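Local coordinates for DNA repair protein RAD2 (Saccharomyces cerevisiae, PDB 4Q0W) that cuts single-stranded DNA as a magnesium-dependent endonuclease and makes an incision essential for nucleotide excision repair of damaged DNA, at residues E258-F263 with F289-L293. Sequence-based numbering, arbitrary orientation.
Sequences EVIAEF and FEKDL
Phe289 reaches from helix 288-299 to helix 253-263 and sets its ring among Glu258, Glu262 and Phe263. The Phe289 CG stands anti to its own N (chi1 170°), and this aims the ring at helix 253-263. The two short helical segments run at 137° to each other, with axes 12.5 Å apart, and side chains alone bridge them.

The buried part is apolar. Phe263 CE2 lies at the edge of the Phe289 ring, 4.0 Å from its CE2. The same Phe263 CE2 packs at 3.8 Å against CD2 of Leu293, which sits near the plane of the Phe263 ring. Val259 and Leu293 are both buried, with Val259 CG2 4.3 Å from Leu293 CD2.

The solvent side is acidic, though its atoms lie close along the Phe289 ring. Exposed Glu262 bends at chi2 (75°) and lays its CG 3.6 Å from Phe289 CE2. Glu258 OE1 comes to the ring edge, in plane, 3.5 Å from Phe289 CE1. With Phe289 cut back to an alanine, Phe263 and the chains of Glu258 and Glu262 would probably lose their shared partner, opening a gap between the helices.

Helix 266-278 packs against both segments through Phe269 and Trp272. Val259 also touches Leu239 of helix 230-240. Helices 230-240 and 253-263 are consistent with the helix-turn-helix DNA-binding element of XPG/RAD2 nucleases, and a potassium ion lies about 11 Å from the Val259 side chain.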
ATOM      1  N   GLU A 258       2.235   5.021 -17.320  1.00 22.38           N
ATOM      2  CA  GLU A 258       1.823   4.097 -18.379  1.00 24.40           C
ATOM      3  C   GLU A 258       0.845   4.760 -19.347  1.00 27.25           C
ATOM      4  O   GLU A 258       0.976   4.618 -20.569  1.00 21.25           O
ATOM      5  CB  GLU A 258       1.194   2.834 -17.789  1.00 26.26           C
ATOM      6  CG  GLU A 258       2.197   1.872 -17.171  1.00 39.93           C
ATOM      7  CD  GLU A 258       1.528   0.731 -16.418  1.00 48.91           C
ATOM      8  OE1 GLU A 258       0.275   0.692 -16.368  1.00 44.62           O
ATOM      9  OE2 GLU A 258       2.260  -0.124 -15.872  1.00 53.31           O
ATOM     10  N   VAL A 259      -0.135   5.483 -18.802  1.00 20.43           N
ATOM     11  CA  VAL A 259      -1.109   6.189 -19.633  1.00 17.24           C
ATOM     12  C   VAL A 259      -0.437   7.167 -20.609  1.00 23.66           C
ATOM     13  O   VAL A 259      -0.747   7.198 -21.811  1.00 18.79           O
ATOM     14  CB  VAL A 259      -2.147   6.934 -18.763  1.00 23.16           C
ATOM     15  CG1 VAL A 259      -2.913   7.958 -19.588  1.00 19.98           C
ATOM     16  CG2 VAL A 259      -3.103   5.940 -18.111  1.00 16.41           C
ATOM     17  N   ILE A 260       0.486   7.971 -20.102  1.00 19.25           N
ATOM     18  CA  ILE A 260       1.160   8.945 -20.957  1.00 22.44           C
ATOM     19  C   ILE A 260       2.007   8.225 -22.011  1.00 25.22           C
ATOM     20  O   ILE A 260       2.029   8.616 -23.175  1.00 25.59           O
ATOM     21  CB  ILE A 260       2.038   9.902 -20.131  1.00 22.08           C
ATOM     22  CG1 ILE A 260       1.177  10.669 -19.133  1.00 21.61           C
ATOM     23  CG2 ILE A 260       2.805  10.868 -21.033  1.00 26.37           C
ATOM     24  CD1 ILE A 260       0.032  11.445 -19.770  1.00 23.79           C
ATOM     25  N   ALA A 261       2.690   7.160 -21.604  1.00 21.98           N
ATOM     26  CA  ALA A 261       3.526   6.396 -22.531  1.00 31.33           C
ATOM     27  C   ALA A 261       2.696   5.729 -23.628  1.00 33.51           C
ATOM     28  O   ALA A 261       3.049   5.781 -24.808  1.00 30.81           O
ATOM     29  CB  ALA A 261       4.349   5.353 -21.771  1.00 23.40           C
ATOM     30  N   GLU A 262       1.587   5.109 -23.242  1.00 29.95           N
ATOM     31  CA  GLU A 262       0.799   4.345 -24.201  1.00 27.26           C
ATOM     32  C   GLU A 262      -0.083   5.213 -25.101  1.00 31.22           C
ATOM     33  O   GLU A 262      -0.260   4.886 -26.266  1.00 32.70           O
ATOM     34  CB  GLU A 262      -0.028   3.270 -23.497  1.00 31.61           C
ATOM     35  CG  GLU A 262      -0.131   1.948 -24.275  1.00 55.09           C
ATOM     36  CD  GLU A 262       1.152   1.121 -24.222  1.00 58.35           C
ATOM     37  OE1 GLU A 262       1.058  -0.125 -24.283  1.00 67.29           O
ATOM     38  OE2 GLU A 262       2.253   1.710 -24.116  1.00 56.24           O
ATOM     39  N   PHE A 263      -0.610   6.322 -24.584  1.00 23.07           N
ATOM     40  CA  PHE A 263      -1.513   7.163 -25.375  1.00 23.12           C
ATOM     41  C   PHE A 263      -0.909   8.476 -25.893  1.00 28.94           C
ATOM     42  O   PHE A 263      -1.479   9.133 -26.779  1.00 21.93           O
ATOM     43  CB  PHE A 263      -2.816   7.421 -24.595  1.00 18.31           C
ATOM     44  CG  PHE A 263      -3.572   6.165 -24.282  1.00 27.07           C
ATOM     45  CD1 PHE A 263      -4.404   5.586 -25.236  1.00 21.95           C
ATOM     46  CD2 PHE A 263      -3.421   5.531 -23.055  1.00 21.52           C
ATOM     47  CE1 PHE A 263      -5.095   4.407 -24.958  1.00 19.53           C
ATOM     48  CE2 PHE A 263      -4.113   4.346 -22.772  1.00 23.75           C
ATOM     49  CZ  PHE A 263      -4.951   3.788 -23.729  1.00 20.95           C
ATOM     50  N   PHE A 289      -3.119  -4.738 -21.913  1.00 51.59           N
ATOM     51  CA  PHE A 289      -2.987  -3.470 -21.197  1.00 41.17           C
ATOM     52  C   PHE A 289      -4.268  -2.646 -21.257  1.00 42.13           C
ATOM     53  O   PHE A 289      -4.745  -2.148 -20.236  1.00 44.09           O
ATOM     54  CB  PHE A 289      -1.823  -2.643 -21.742  1.00 43.43           C
ATOM     55  CG  PHE A 289      -1.793  -1.237 -21.215  1.00 40.75           C
ATOM     56  CD1 PHE A 289      -1.373  -0.980 -19.917  1.00 45.47           C
ATOM     57  CD2 PHE A 289      -2.216  -0.176 -22.004  1.00 43.10           C
ATOM     58  CE1 PHE A 289      -1.362   0.309 -19.414  1.00 42.91           C
ATOM     59  CE2 PHE A 289      -2.206   1.117 -21.516  1.00 34.35           C
ATOM     60  CZ  PHE A 289      -1.781   1.362 -20.216  1.00 40.24           C
ATOM     61  N   GLU A 290      -4.825  -2.524 -22.456  1.00 41.61           N
ATOM     62  CA  GLU A 290      -6.031  -1.738 -22.679  1.00 38.63           C
ATOM     63  C   GLU A 290      -7.291  -2.355 -22.066  1.00 43.95           C
ATOM     64  O   GLU A 290      -8.139  -1.634 -21.523  1.00 36.02           O
ATOM     65  CB  GLU A 290      -6.211  -1.467 -24.178  1.00 44.59           C
ATOM     66  CG  GLU A 290      -5.106  -0.566 -24.754  1.00 45.58           C
ATOM     67  CD  GLU A 290      -5.306  -0.216 -26.224  1.00 55.29           C
ATOM     68  OE1 GLU A 290      -6.025  -0.962 -26.927  1.00 51.97           O
ATOM     69  OE2 GLU A 290      -4.737   0.811 -26.672  1.00 54.25           O
ATOM     70  N   LYS A 291      -7.421  -3.678 -22.158  1.00 41.01           N
ATOM     71  CA  LYS A 291      -8.557  -4.376 -21.558  1.00 37.58           C
ATOM     72  C   LYS A 291      -8.492  -4.309 -20.029  1.00 38.62           C
ATOM     73  O   LYS A 291      -9.516  -4.121 -19.361  1.00 32.88           O
ATOM     74  CB  LYS A 291      -8.620  -5.832 -22.031  1.00 42.36           C
ATOM     75  N   ASP A 292      -7.289  -4.449 -19.480  1.00 35.21           N
ATOM     76  CA  ASP A 292      -7.097  -4.340 -18.038  1.00 37.26           C
ATOM     77  C   ASP A 292      -7.312  -2.901 -17.553  1.00 39.02           C
ATOM     78  O   ASP A 292      -7.981  -2.668 -16.541  1.00 34.42           O
ATOM     79  CB  ASP A 292      -5.696  -4.811 -17.636  1.00 42.00           C
ATOM     80  CG  ASP A 292      -5.498  -6.311 -17.820  1.00 52.02           C
ATOM     81  OD1 ASP A 292      -6.504  -7.044 -17.949  1.00 47.31           O
ATOM     82  OD2 ASP A 292      -4.324  -6.751 -17.822  1.00 54.81           O
ATOM     83  N   LEU A 293      -6.726  -1.940 -18.262  1.00 35.27           N
ATOM     84  CA  LEU A 293      -6.887  -0.536 -17.899  1.00 31.85           C
ATOM     85  C   LEU A 293      -8.365  -0.128 -17.943  1.00 29.67           C
ATOM     86  O   LEU A 293      -8.860   0.536 -17.029  1.00 24.39           O
ATOM     87  CB  LEU A 293      -6.053   0.356 -18.814  1.00 30.55           C
ATOM     88  CG  LEU A 293      -6.222   1.867 -18.643  1.00 30.65           C
ATOM     89  CD1 LEU A 293      -5.982   2.290 -17.204  1.00 25.33           C
ATOM     90  CD2 LEU A 293      -5.286   2.603 -19.587  1.00 23.45           C
TER